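Local structure of putative N-acetylmuramoyl-L-alanine amidase (Neisseria meningitidis MC58, 3CZX) at residues A[5-10]-A[134-139]; A[39-44]-A[171-176]; A[107-112]-A[142-147]. The protein probably hydrolyses, as a zinc-dependent amidase, the bond between N-acetylmuramoyl residues and L-amino acids in cell-wall glycopeptides. All coordinates share one frame; numbering follows the deposited sequence.

Interaction 1: residues A[5-10]-A[134-139]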
ATOM      1  N   ILE A   5      -4.237 -22.381  -7.562  1.00 22.71           N
ATOM      2  CA  ILE A   5      -4.980 -21.406  -6.769  1.00 21.21           C
ATOM      3  C   ILE A   5      -4.112 -20.996  -5.577  1.00 20.02           C
ATOM      4  O   ILE A   5      -3.678 -21.843  -4.782  1.00 20.65           O
ATOM      5  CB  ILE A   5      -6.284 -21.989  -6.258  1.00 21.75           C
ATOM      6  CG1 ILE A   5      -7.193 -22.361  -7.441  1.00 22.21           C
ATOM      7  CG2 ILE A   5      -6.967 -21.026  -5.338  1.00 20.77           C
ATOM      8  CD1 ILE A   5      -8.571 -22.884  -7.009  1.00 22.64           C
ATOM      9  N   ILE A   6      -3.869 -19.693  -5.478  1.00 17.23           N
ATOM     10  CA  ILE A   6      -3.111 -19.121  -4.371  1.00 16.60           C
ATOM     11  C   ILE A   6      -4.131 -18.443  -3.465  1.00 15.40           C
ATOM     12  O   ILE A   6      -4.931 -17.640  -3.953  1.00 16.52           O
ATOM     13  CB  ILE A   6      -2.123 -18.076  -4.882  1.00 16.46           C
ATOM     14  CG1 ILE A   6      -1.110 -18.708  -5.846  1.00 16.61           C
ATOM     15  CG2 ILE A   6      -1.352 -17.413  -3.729  1.00 15.78           C
ATOM     16  CD1 ILE A   6      -0.773 -17.852  -7.004  1.00 17.99           C
ATOM     17  N   CYS A   7      -4.101 -18.741  -2.179  1.00 14.60           N
ATOM     18  CA  CYS A   7      -4.951 -18.093  -1.181  1.00 13.73           C
ATOM     19  C   CYS A   7      -4.074 -17.151  -0.369  1.00 12.88           C
ATOM     20  O   CYS A   7      -3.033 -17.559   0.135  1.00 11.21           O
ATOM     21  CB  CYS A   7      -5.620 -19.127  -0.260  1.00 14.26           C
ATOM     22  SG  CYS A   7      -6.462 -18.458   1.189  1.00 19.53           S
ATOM     23  N   LEU A   8      -4.466 -15.879  -0.293  1.00 11.20           N
ATOM     24  CA  LEU A   8      -3.782 -14.915   0.543  1.00 10.68           C
ATOM     25  C   LEU A   8      -4.769 -14.236   1.482  1.00 11.06           C
ATOM     26  O   LEU A   8      -5.790 -13.688   0.995  1.00 12.55           O
ATOM     27  CB  LEU A   8      -3.132 -13.836  -0.328  1.00 11.02           C
ATOM     28  CG  LEU A   8      -2.094 -14.268  -1.367  1.00  9.80           C
ATOM     29  CD1 LEU A   8      -1.596 -13.061  -2.126  1.00 12.57           C
ATOM     30  CD2 LEU A   8      -0.869 -15.032  -0.775  1.00  8.88           C
ATOM     31  N   THR A   9      -4.478 -14.236   2.780  1.00 11.01           N
ATOM     32  CA  THR A   9      -5.311 -13.491   3.726  1.00 10.33           C
ATOM     33  C   THR A   9      -4.479 -12.641   4.632  1.00 10.86           C
ATOM     34  O   THR A   9      -3.261 -12.728   4.615  1.00 10.27           O
ATOM     35  CB  THR A   9      -6.200 -14.471   4.516  1.00 11.70           C
ATOM     36  OG1 THR A   9      -5.390 -15.352   5.273  1.00 12.41           O
ATOM     37  CG2 THR A   9      -7.069 -15.288   3.509  1.00 10.61           C
ATOM     38  N   ALA A  10      -5.146 -11.759   5.391  1.00 12.09           N
ATOM     39  CA  ALA A  10      -4.481 -10.851   6.330  1.00 12.81           C
ATOM     40  C   ALA A  10      -4.941 -11.201   7.726  1.00 14.98           C
ATOM     41  O   ALA A  10      -6.128 -11.442   7.962  1.00 16.54           O
ATOM     42  CB  ALA A  10      -4.811  -9.342   6.018  1.00 12.24           C
ATOM     43  N   LEU A 134      -2.824 -20.263  15.048  1.00 26.84           N
ATOM     44  CA  LEU A 134      -2.223 -21.602  14.964  1.00 26.45           C
ATOM     45  C   LEU A 134      -3.155 -22.567  14.246  1.00 26.19           C
ATOM     46  O   LEU A 134      -2.696 -23.415  13.467  1.00 26.89           O
ATOM     47  CB  LEU A 134      -1.903 -22.126  16.364  1.00 26.34           C
ATOM     48  CG  LEU A 134      -1.121 -23.438  16.487  1.00 27.38           C
ATOM     49  CD1 LEU A 134       0.230 -23.360  15.793  1.00 29.45           C
ATOM     50  CD2 LEU A 134      -0.940 -23.749  17.976  1.00 26.95           C
ATOM     51  N   ALA A 135      -4.472 -22.426  14.466  1.00 25.49           N
ATOM     52  CA  ALA A 135      -5.466 -23.270  13.752  1.00 24.48           C
ATOM     53  C   ALA A 135      -5.367 -23.204  12.221  1.00 23.99           C
ATOM     54  O   ALA A 135      -5.600 -24.206  11.524  1.00 24.52           O
ATOM     55  CB  ALA A 135      -6.889 -22.921  14.194  1.00 25.40           C
ATOM     56  N   TYR A 136      -5.011 -22.020  11.708  1.00 22.93           N
ATOM     57  CA  TYR A 136      -4.786 -21.789  10.262  1.00 21.87           C
ATOM     58  C   TYR A 136      -3.579 -22.594   9.788  1.00 21.07           C
ATOM     59  O   TYR A 136      -3.636 -23.248   8.750  1.00 18.90           O
ATOM     60  CB  TYR A 136      -4.550 -20.290  10.032  1.00 21.51           C
ATOM     61  CG  TYR A 136      -4.518 -19.768   8.603  1.00 21.15           C
ATOM     62  CD1 TYR A 136      -5.605 -19.064   8.072  1.00 21.88           C
ATOM     63  CD2 TYR A 136      -3.370 -19.874   7.821  1.00 17.37           C
ATOM     64  CE1 TYR A 136      -5.575 -18.539   6.776  1.00 20.02           C
ATOM     65  CE2 TYR A 136      -3.342 -19.394   6.538  1.00 18.29           C
ATOM     66  CZ  TYR A 136      -4.436 -18.702   6.015  1.00 19.69           C
ATOM     67  OH  TYR A 136      -4.406 -18.147   4.754  1.00 20.15           O
ATOM     68  N   ALA A 137      -2.510 -22.544  10.575  1.00 20.77           N
ATOM     69  CA  ALA A 137      -1.297 -23.332  10.310  1.00 21.45           C
ATOM     70  C   ALA A 137      -1.589 -24.830  10.414  1.00 21.78           C
ATOM     71  O   ALA A 137      -1.225 -25.603   9.528  1.00 22.05           O
ATOM     72  CB  ALA A 137      -0.154 -22.921  11.274  1.00 20.65           C
ATOM     73  N   GLN A 138      -2.272 -25.236  11.488  1.00 22.68           N
ATOM     74  CA  GLN A 138      -2.661 -26.658  11.651  1.00 23.69           C
ATOM     75  C   GLN A 138      -3.493 -27.195  10.498  1.00 23.78           C
ATOM     76  O   GLN A 138      -3.357 -28.379  10.098  1.00 24.50           O
ATOM     77  CB  GLN A 138      -3.369 -26.872  12.990  1.00 24.37           C
ATOM     78  CG  GLN A 138      -2.444 -26.630  14.163  1.00 26.01           C
ATOM     79  CD  GLN A 138      -3.153 -26.624  15.504  1.00 26.99           C
ATOM     80  OE1 GLN A 138      -4.347 -26.286  15.600  1.00 31.66           O
ATOM     81  NE2 GLN A 138      -2.413 -26.968  16.558  1.00 29.66           N
ATOM     82  N   ALA A 139      -4.342 -26.333   9.925  1.00 23.37           N
ATOM     83  CA  ALA A 139      -5.199 -26.725   8.808  1.00 22.88           C
ATOM     84  C   ALA A 139      -4.464 -26.814   7.479  1.00 23.01           C
ATOM     85  O   ALA A 139      -5.077 -27.155   6.472  1.00 24.27           O
ATOM     86  CB  ALA A 139      -6.366 -25.770   8.696  1.00 23.00           C
TER

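Interaction 2: residues A[39-44]-A[171-176]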
ATOM      1  N   SER A  39      -2.071  -8.222  -5.788  1.00 14.73           N
ATOM      2  CA  SER A  39      -2.144  -7.399  -7.002  1.00 16.08           C
ATOM      3  C   SER A  39      -1.039  -7.741  -8.019  1.00 16.27           C
ATOM      4  O   SER A  39      -1.307  -7.752  -9.219  1.00 17.01           O
ATOM      5  CB  SER A  39      -2.090  -5.920  -6.650  1.00 17.06           C
ATOM      6  OG  SER A  39      -0.820  -5.582  -6.158  1.00 21.32           O
ATOM      7  N   ILE A  40       0.169  -8.048  -7.545  1.00 14.55           N
ATOM      8  CA  ILE A  40       1.302  -8.378  -8.404  1.00 15.13           C
ATOM      9  C   ILE A  40       1.098  -9.765  -9.021  1.00 14.88           C
ATOM     10  O   ILE A  40       1.378  -9.993 -10.210  1.00 16.06           O
ATOM     11  CB  ILE A  40       2.647  -8.272  -7.654  1.00 15.07           C
ATOM     12  CG1 ILE A  40       2.903  -6.802  -7.260  1.00 15.18           C
ATOM     13  CG2 ILE A  40       3.799  -8.793  -8.518  1.00 15.03           C
ATOM     14  CD1 ILE A  40       4.132  -6.537  -6.404  1.00 16.14           C
ATOM     15  N   LEU A  41       0.623 -10.718  -8.222  1.00 13.81           N
ATOM     16  CA  LEU A  41       0.376 -12.054  -8.772  1.00 13.95           C
ATOM     17  C   LEU A  41      -0.675 -11.974  -9.886  1.00 15.02           C
ATOM     18  O   LEU A  41      -0.532 -12.619 -10.929  1.00 14.90           O
ATOM     19  CB  LEU A  41      -0.030 -13.023  -7.654  1.00 13.74           C
ATOM     20  CG  LEU A  41       1.077 -13.476  -6.695  1.00 10.75           C
ATOM     21  CD1 LEU A  41       0.479 -14.155  -5.509  1.00 12.08           C
ATOM     22  CD2 LEU A  41       2.130 -14.394  -7.364  1.00 13.08           C
ATOM     23  N   ARG A  42      -1.709 -11.181  -9.667  1.00 15.03           N
ATOM     24  CA  ARG A  42      -2.758 -10.969 -10.703  1.00 16.92           C
ATOM     25  C   ARG A  42      -2.246 -10.154 -11.893  1.00 18.20           C
ATOM     26  O   ARG A  42      -2.342 -10.623 -13.054  1.00 19.57           O
ATOM     27  CB  ARG A  42      -3.979 -10.341 -10.057  1.00 16.23           C
ATOM     28  CG  ARG A  42      -4.663 -11.226  -9.112  1.00 17.42           C
ATOM     29  CD  ARG A  42      -5.628 -10.476  -8.216  1.00 15.12           C
ATOM     30  NE  ARG A  42      -6.542 -11.323  -7.496  1.00 15.35           N
ATOM     31  CZ  ARG A  42      -7.220 -10.984  -6.398  1.00 15.60           C
ATOM     32  NH1 ARG A  42      -7.113  -9.759  -5.854  1.00 16.22           N
ATOM     33  NH2 ARG A  42      -8.035 -11.842  -5.831  1.00 15.43           N
ATOM     34  N   ASN A  43      -1.661  -8.977 -11.648  1.00 19.20           N
ATOM     35  CA  ASN A  43      -1.166  -8.097 -12.756  1.00 19.64           C
ATOM     36  C   ASN A  43      -0.031  -8.601 -13.575  1.00 20.59           C
ATOM     37  O   ASN A  43      -0.096  -8.581 -14.818  1.00 21.54           O
ATOM     38  CB  ASN A  43      -0.707  -6.738 -12.221  1.00 20.29           C
ATOM     39  CG  ASN A  43      -1.801  -5.994 -11.533  1.00 22.39           C
ATOM     40  OD1 ASN A  43      -2.973  -6.308 -11.708  1.00 26.17           O
ATOM     41  ND2 ASN A  43      -1.425  -4.984 -10.736  1.00 25.83           N
ATOM     42  N   ASP A  44       1.052  -8.998 -12.921  1.00 19.66           N
ATOM     43  CA  ASP A  44       2.260  -9.345 -13.640  1.00 19.99           C
ATOM     44  C   ASP A  44       2.205 -10.757 -14.193  1.00 18.96           C
ATOM     45  O   ASP A  44       2.875 -11.058 -15.200  1.00 20.41           O
ATOM     46  CB  ASP A  44       3.513  -9.206 -12.753  1.00 19.95           C
ATOM     47  CG  ASP A  44       3.843  -7.786 -12.422  1.00 22.44           C
ATOM     48  OD1 ASP A  44       2.995  -6.892 -12.644  1.00 26.59           O
ATOM     49  OD2 ASP A  44       4.978  -7.572 -11.946  1.00 23.44           O
ATOM     50  N   ASP A 171       7.041 -12.520  -6.693  1.00 10.41           N
ATOM     51  CA  ASP A 171       7.920 -13.110  -7.714  1.00 11.26           C
ATOM     52  C   ASP A 171       8.374 -14.539  -7.341  1.00 11.37           C
ATOM     53  O   ASP A 171       8.508 -15.427  -8.224  1.00 11.14           O
ATOM     54  CB  ASP A 171       9.156 -12.238  -7.945  1.00 11.26           C
ATOM     55  CG  ASP A 171       8.871 -10.968  -8.731  1.00 11.32           C
ATOM     56  OD1 ASP A 171       7.812 -10.842  -9.412  1.00 14.21           O
ATOM     57  OD2 ASP A 171       9.735 -10.073  -8.645  1.00 15.87           O
ATOM     58  N   ALA A 172       8.654 -14.748  -6.052  1.00 11.14           N
ATOM     59  CA  ALA A 172       9.083 -16.053  -5.548  1.00 11.60           C
ATOM     60  C   ALA A 172       7.958 -17.090  -5.647  1.00 11.59           C
ATOM     61  O   ALA A 172       8.216 -18.270  -5.932  1.00 11.40           O
ATOM     62  CB  ALA A 172       9.622 -15.930  -4.107  1.00 12.23           C
ATOM     63  N   ILE A 173       6.720 -16.675  -5.368  1.00 11.81           N
ATOM     64  CA  ILE A 173       5.570 -17.551  -5.479  1.00 11.90           C
ATOM     65  C   ILE A 173       5.415 -17.950  -6.933  1.00 12.39           C
ATOM     66  O   ILE A 173       5.367 -19.119  -7.232  1.00 12.77           O
ATOM     67  CB  ILE A 173       4.266 -16.901  -4.919  1.00 11.32           C
ATOM     68  CG1 ILE A 173       4.335 -16.697  -3.415  1.00 11.58           C
ATOM     69  CG2 ILE A 173       3.029 -17.736  -5.248  1.00 11.73           C
ATOM     70  CD1 ILE A 173       3.241 -15.793  -2.852  1.00  9.94           C
ATOM     71  N   ALA A 174       5.425 -16.974  -7.827  1.00 12.78           N
ATOM     72  CA  ALA A 174       5.286 -17.256  -9.260  1.00 13.62           C
ATOM     73  C   ALA A 174       6.393 -18.167  -9.746  1.00 14.01           C
ATOM     74  O   ALA A 174       6.137 -19.136 -10.456  1.00 14.80           O
ATOM     75  CB  ALA A 174       5.253 -15.969 -10.060  1.00 14.44           C
HETATM   76  N   MSE A 175       7.616 -17.897  -9.340  1.00 14.81           N
HETATM   77  CA  MSE A 175       8.752 -18.750  -9.772  1.00 15.25           C
HETATM   78  C   MSE A 175       8.579 -20.208  -9.316  1.00 15.41           C
HETATM   79  O   MSE A 175       8.829 -21.167 -10.082  1.00 15.70           O
HETATM   80  CB  MSE A 175      10.064 -18.168  -9.271  1.00 16.99           C
HETATM   81  CG  MSE A 175      11.275 -19.037  -9.443  1.00 20.15           C
HETATM   82 SE   MSE A 175      11.847 -18.988 -11.305  1.00 42.79          SE
HETATM   83  CE  MSE A 175      12.783 -17.286 -11.206  1.00 33.95           C
ATOM     84  N   GLU A 176       8.130 -20.391  -8.081  1.00 14.50           N
ATOM     85  CA  GLU A 176       7.987 -21.742  -7.534  1.00 14.57           C
ATOM     86  C   GLU A 176       6.907 -22.516  -8.279  1.00 14.44           C
ATOM     87  O   GLU A 176       6.986 -23.730  -8.407  1.00 16.78           O
ATOM     88  CB  GLU A 176       7.690 -21.646  -6.042  1.00 14.29           C
ATOM     89  CG  GLU A 176       7.483 -22.943  -5.319  1.00 14.38           C
ATOM     90  CD  GLU A 176       8.737 -23.797  -5.198  1.00 15.83           C
ATOM     91  OE1 GLU A 176       9.839 -23.380  -5.616  1.00 15.40           O
ATOM     92  OE2 GLU A 176       8.602 -24.923  -4.645  1.00 17.95           O
TER
HETATM   93  O   HOH W   1       7.133  -8.434 -10.598  1.00 27.78           O

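Interaction 3: residues A[107-112]-A[142-147]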
ATOM      1  N   LYS A 107      13.123 -16.944   2.218  1.00 10.33           N
ATOM      2  CA  LYS A 107      14.327 -16.595   1.511  1.00 12.55           C
ATOM      3  C   LYS A 107      14.121 -15.372   0.636  1.00 11.45           C
ATOM      4  O   LYS A 107      15.008 -14.523   0.507  1.00 12.15           O
ATOM      5  CB  LYS A 107      14.783 -17.779   0.685  1.00 12.66           C
ATOM      6  CG  LYS A 107      15.301 -18.911   1.559  1.00 17.60           C
ATOM      7  CD  LYS A 107      15.495 -20.183   0.777  1.00 17.18           C
ATOM      8  CE  LYS A 107      16.263 -21.222   1.598  1.00 19.61           C
ATOM      9  NZ  LYS A 107      16.298 -22.521   0.909  1.00 23.27           N
ATOM     10  N   ALA A 108      12.948 -15.279   0.017  1.00 11.47           N
ATOM     11  CA  ALA A 108      12.611 -14.143  -0.810  1.00 11.15           C
ATOM     12  C   ALA A 108      12.730 -12.849  -0.009  1.00 11.45           C
ATOM     13  O   ALA A 108      13.278 -11.850  -0.492  1.00 13.01           O
ATOM     14  CB  ALA A 108      11.191 -14.287  -1.340  1.00 12.40           C
ATOM     15  N   VAL A 109      12.203 -12.866   1.220  1.00 10.23           N
ATOM     16  CA  VAL A 109      12.250 -11.688   2.083  1.00  9.98           C
ATOM     17  C   VAL A 109      13.669 -11.413   2.631  1.00 10.11           C
ATOM     18  O   VAL A 109      14.126 -10.258   2.661  1.00 10.44           O
ATOM     19  CB  VAL A 109      11.251 -11.832   3.250  1.00  9.24           C
ATOM     20  CG1 VAL A 109      11.438 -10.694   4.296  1.00 10.50           C
ATOM     21  CG2 VAL A 109       9.793 -11.874   2.695  1.00 10.79           C
ATOM     22  N   ALA A 110      14.379 -12.476   3.027  1.00 10.91           N
ATOM     23  CA  ALA A 110      15.751 -12.334   3.505  1.00 10.67           C
ATOM     24  C   ALA A 110      16.680 -11.694   2.466  1.00 11.73           C
ATOM     25  O   ALA A 110      17.509 -10.861   2.822  1.00 11.79           O
ATOM     26  CB  ALA A 110      16.309 -13.743   3.938  1.00 11.42           C
ATOM     27  N   LYS A 111      16.572 -12.114   1.207  1.00 11.85           N
ATOM     28  CA  LYS A 111      17.433 -11.563   0.130  1.00 13.10           C
ATOM     29  C   LYS A 111      17.253 -10.056   0.047  1.00 12.65           C
ATOM     30  O   LYS A 111      18.220  -9.322  -0.102  1.00 13.57           O
ATOM     31  CB  LYS A 111      17.122 -12.194  -1.234  1.00 14.62           C
ATOM     32  CG  LYS A 111      17.587 -13.614  -1.351  1.00 16.13           C
ATOM     33  CD  LYS A 111      16.781 -14.426  -2.349  1.00 19.63           C
ATOM     34  CE  LYS A 111      17.472 -14.648  -3.625  1.00 26.45           C
ATOM     35  NZ  LYS A 111      16.648 -15.667  -4.374  1.00 25.77           N
ATOM     36  N   LYS A 112      16.021  -9.581   0.187  1.00 11.13           N
ATOM     37  CA  LYS A 112      15.723  -8.161  -0.003  1.00 11.70           C
ATOM     38  C   LYS A 112      16.076  -7.300   1.209  1.00 11.62           C
ATOM     39  O   LYS A 112      16.256  -6.096   1.083  1.00 12.40           O
ATOM     40  CB  LYS A 112      14.231  -7.986  -0.302  1.00 13.48           C
ATOM     41  CG  LYS A 112      13.779  -6.563  -0.681  1.00 14.55           C
ATOM     42  CD  LYS A 112      14.237  -6.229  -2.078  1.00 17.32           C
ATOM     43  CE  LYS A 112      13.665  -4.923  -2.597  1.00 19.95           C
ATOM     44  NZ  LYS A 112      14.160  -4.703  -4.022  1.00 21.40           N
ATOM     45  N   ILE A 142      -0.278 -21.301   5.869  1.00 11.86           N
ATOM     46  CA  ILE A 142       1.040 -20.795   6.324  1.00 11.73           C
ATOM     47  C   ILE A 142       0.816 -19.457   7.016  1.00 11.74           C
ATOM     48  O   ILE A 142       0.265 -18.540   6.400  1.00 11.27           O
ATOM     49  CB  ILE A 142       1.952 -20.575   5.109  1.00 10.06           C
ATOM     50  CG1 ILE A 142       2.178 -21.894   4.344  1.00 10.14           C
ATOM     51  CG2 ILE A 142       3.320 -19.938   5.512  1.00 11.36           C
ATOM     52  CD1 ILE A 142       2.872 -21.690   3.020  1.00 11.64           C
ATOM     53  N   VAL A 143       1.186 -19.372   8.286  1.00 11.92           N
ATOM     54  CA  VAL A 143       1.159 -18.104   9.020  1.00 11.72           C
ATOM     55  C   VAL A 143       2.526 -17.492   8.834  1.00 11.25           C
ATOM     56  O   VAL A 143       3.507 -17.946   9.428  1.00 11.47           O
ATOM     57  CB  VAL A 143       0.821 -18.326  10.515  1.00 12.90           C
ATOM     58  CG1 VAL A 143       1.005 -17.029  11.349  1.00 14.95           C
ATOM     59  CG2 VAL A 143      -0.578 -18.883  10.639  1.00 12.82           C
ATOM     60  N   PHE A 144       2.594 -16.458   7.981  1.00 10.70           N
ATOM     61  CA  PHE A 144       3.878 -15.841   7.613  1.00 10.59           C
ATOM     62  C   PHE A 144       4.109 -14.573   8.407  1.00 10.88           C
ATOM     63  O   PHE A 144       3.289 -13.655   8.336  1.00 10.76           O
ATOM     64  CB  PHE A 144       3.897 -15.565   6.089  1.00  9.96           C
ATOM     65  CG  PHE A 144       5.234 -15.153   5.526  1.00 11.16           C
ATOM     66  CD1 PHE A 144       6.417 -15.593   6.064  1.00 10.30           C
ATOM     67  CD2 PHE A 144       5.291 -14.344   4.397  1.00 11.80           C
ATOM     68  CE1 PHE A 144       7.647 -15.228   5.502  1.00 11.13           C
ATOM     69  CE2 PHE A 144       6.492 -13.994   3.858  1.00 12.98           C
ATOM     70  CZ  PHE A 144       7.666 -14.415   4.399  1.00 11.88           C
ATOM     71  N   GLU A 145       5.225 -14.547   9.130  1.00 11.14           N
ATOM     72  CA  GLU A 145       5.640 -13.413   9.946  1.00 12.14           C
ATOM     73  C   GLU A 145       7.001 -12.940   9.488  1.00 10.26           C
ATOM     74  O   GLU A 145       8.034 -13.281  10.046  1.00 10.17           O
ATOM     75  CB  GLU A 145       5.664 -13.813  11.415  1.00 12.77           C
ATOM     76  CG  GLU A 145       4.322 -14.282  11.909  1.00 16.17           C
ATOM     77  CD  GLU A 145       4.326 -14.536  13.385  1.00 19.30           C
ATOM     78  OE1 GLU A 145       4.225 -13.580  14.166  1.00 29.93           O
ATOM     79  OE2 GLU A 145       4.445 -15.697  13.758  1.00 29.21           O
ATOM     80  N   PRO A 146       7.013 -12.112   8.456  1.00  9.49           N
ATOM     81  CA  PRO A 146       8.309 -11.675   7.926  1.00  9.81           C
ATOM     82  C   PRO A 146       9.175 -10.833   8.870  1.00  9.40           C
ATOM     83  O   PRO A 146      10.388 -10.831   8.690  1.00 10.34           O
ATOM     84  CB  PRO A 146       7.937 -10.867   6.688  1.00 10.32           C
ATOM     85  CG  PRO A 146       6.552 -11.036   6.457  1.00 11.66           C
ATOM     86  CD  PRO A 146       5.881 -11.639   7.656  1.00 10.79           C
ATOM     87  N   PHE A 147       8.582 -10.131   9.830  1.00  9.86           N
ATOM     88  CA  PHE A 147       9.377  -9.301  10.741  1.00  9.87           C
ATOM     89  C   PHE A 147       8.606  -9.024  12.031  1.00 10.29           C
ATOM     90  O   PHE A 147       7.418  -9.259  12.090  1.00  9.40           O
ATOM     91  CB  PHE A 147       9.815  -7.972  10.075  1.00 10.34           C
ATOM     92  CG  PHE A 147       8.675  -7.035   9.796  1.00 10.11           C
ATOM     93  CD1 PHE A 147       8.338  -6.028  10.665  1.00 13.33           C
ATOM     94  CD2 PHE A 147       7.900  -7.203   8.671  1.00 11.06           C
ATOM     95  CE1 PHE A 147       7.250  -5.191  10.405  1.00 13.37           C
ATOM     96  CE2 PHE A 147       6.840  -6.361   8.385  1.00 13.64           C
ATOM     97  CZ  PHE A 147       6.502  -5.376   9.277  1.00 13.72           C
TER

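Interaction 1: residues A[5-10]-A[134-139]
T9 and Y136 reach for each other from opposite directions, T9 from strand 6-10 of the mixed sheet in this Amidase_3 alpha/beta fold, Y136 from the short helix 134-138 packed on one side of that sheet. With CG anti to the backbone N (chi1 -170°), the tyrosine ring is carried away from the helix backbone toward the strand; the CA atoms of T9 and Y136 are 10.6 Å apart. T9 holds OG1 between its backbone N and carbonyl carbon (chi1 62°), which turns the hydroxyl toward the ring's phenol end. T9 OG1 lies obliquely to the ring, 3.5 Å from Y136 CE1. T9 OG1 is hydrogen-bonded to E76 OE2 on the neighbouring strand 73-77, and Y136 touches the same glutamate side chain, so E76 probably helps to position the threonine hydroxyl. Two residues earlier on the strand, C7 points to the same side of the sheet, and C7 SG approaches Y136 OH at 4.1 Å. The contact is buried, and the side chain of Y136 lies within about 7 Å of that of the zinc ligand H78. T9 CB and CG2 stand 4.1 Å from Y136 OH, T9 OG1 only 3.0 Å from it.

Interaction 2: residues A[39-44]-A[171-176]
L41 carries the packing against I173 and A174. Its CG is anti to the carbonyl carbon (chi1 -73°), which sends the two methyls to the partner helix, and its side chain crosses that of I173 at about a right angle. L41 CD2 lies 4.1 Å from I173 CG2 and equally near I173 CB; L41 CD1 meets the other branch of the isoleucine, 4.2 Å from I173 CD1. L41 CD2 also sits over the backbone of the next residue, 4.2 Å from A174 N and 4.4 Å from A174 CB. The CA atoms of L41 and A174 are 7.2 Å apart, a spacing consistent with the small alanine side chain. This is helix-helix packing on one side of the mixed sheet: helices 26-45 and 152-177 lie next to each other, and L41 also touches V49 of edge strand 49-51. D44, one turn on, replaces apolar contact with water. A single molecule donates to D44 OD2 at 2.7 Å and to D171 OD1 at 2.8 Å, linking two carboxylates whose nearer oxygens, D44 OD2 and D171 OD1, are 5.0 Å apart. The salt bridge of D44 OD2 with R167 probably offsets their like charge, and D171 OD1 is hydrogen-bonded to Y45 OH.

Interaction 3: residues A[107-112]-A[142-147]
V109 projects from helix 99-113 toward the C-terminal end of strand 142-145, and its two methyls divide the contact between F144 and P146. CB points at the partner segment, with the CA atoms of V109 and P146 7.0 Å apart. From CB the branches separate. V109 CG2 runs to the edge of the F144 ring, near the ring plane, where it meets F144 CZ at 3.7 Å and F144 CE2 at 4.1 Å. V109 CG1, anti to the backbone N (chi1 171°), turns instead to the proline, 4.2 Å from P146 CB. The phenylalanine answers with a side chain that carries CZ out to the helix; the valine and phenylalanine side chains run antiparallel, offset alongside one another. One face of the F144 ring is touched by P146, whose CG stands 3.9 Å above the plane of that ring, offset toward its rim. The arrangement joins helix 99-113 to an inner strand of the mixed sheet, with I169 of helix 152-177 also resting on V109. The side chain of P146 is about 6 Å from that of the zinc ligand H78, so the proline end of the contact lies near the zinc site. The contact is wholly apolar: with no polar group joining the segments, the fit of a forked valine against a ring edge and a proline probably rests on shape and exclusion of water.

Overall arrangement
From the N terminus, strand 6-10 comes first and waits 124 residues for helix 134-138, which closes interaction 1. Helix 26-45 begins inside that loop and is closed only by helix 152-177, so interactions 1 and 2 cross. Helix 99-113 starts interaction 3, the shortest closure, completed by strand 142-145; it crosses interaction 1 and falls entirely between the segments of interaction 2. The three meet physically: I6 and L8 pack on L41, Y136 and A137 on V143, and A108 on A172. Interactions 1 and 3 tie helices 134-138 and 99-113 to strands 6-10 and 142-145, which flank strand 73-77 in the mixed sheet, and interaction 2 joins helices 26-45 and 152-177.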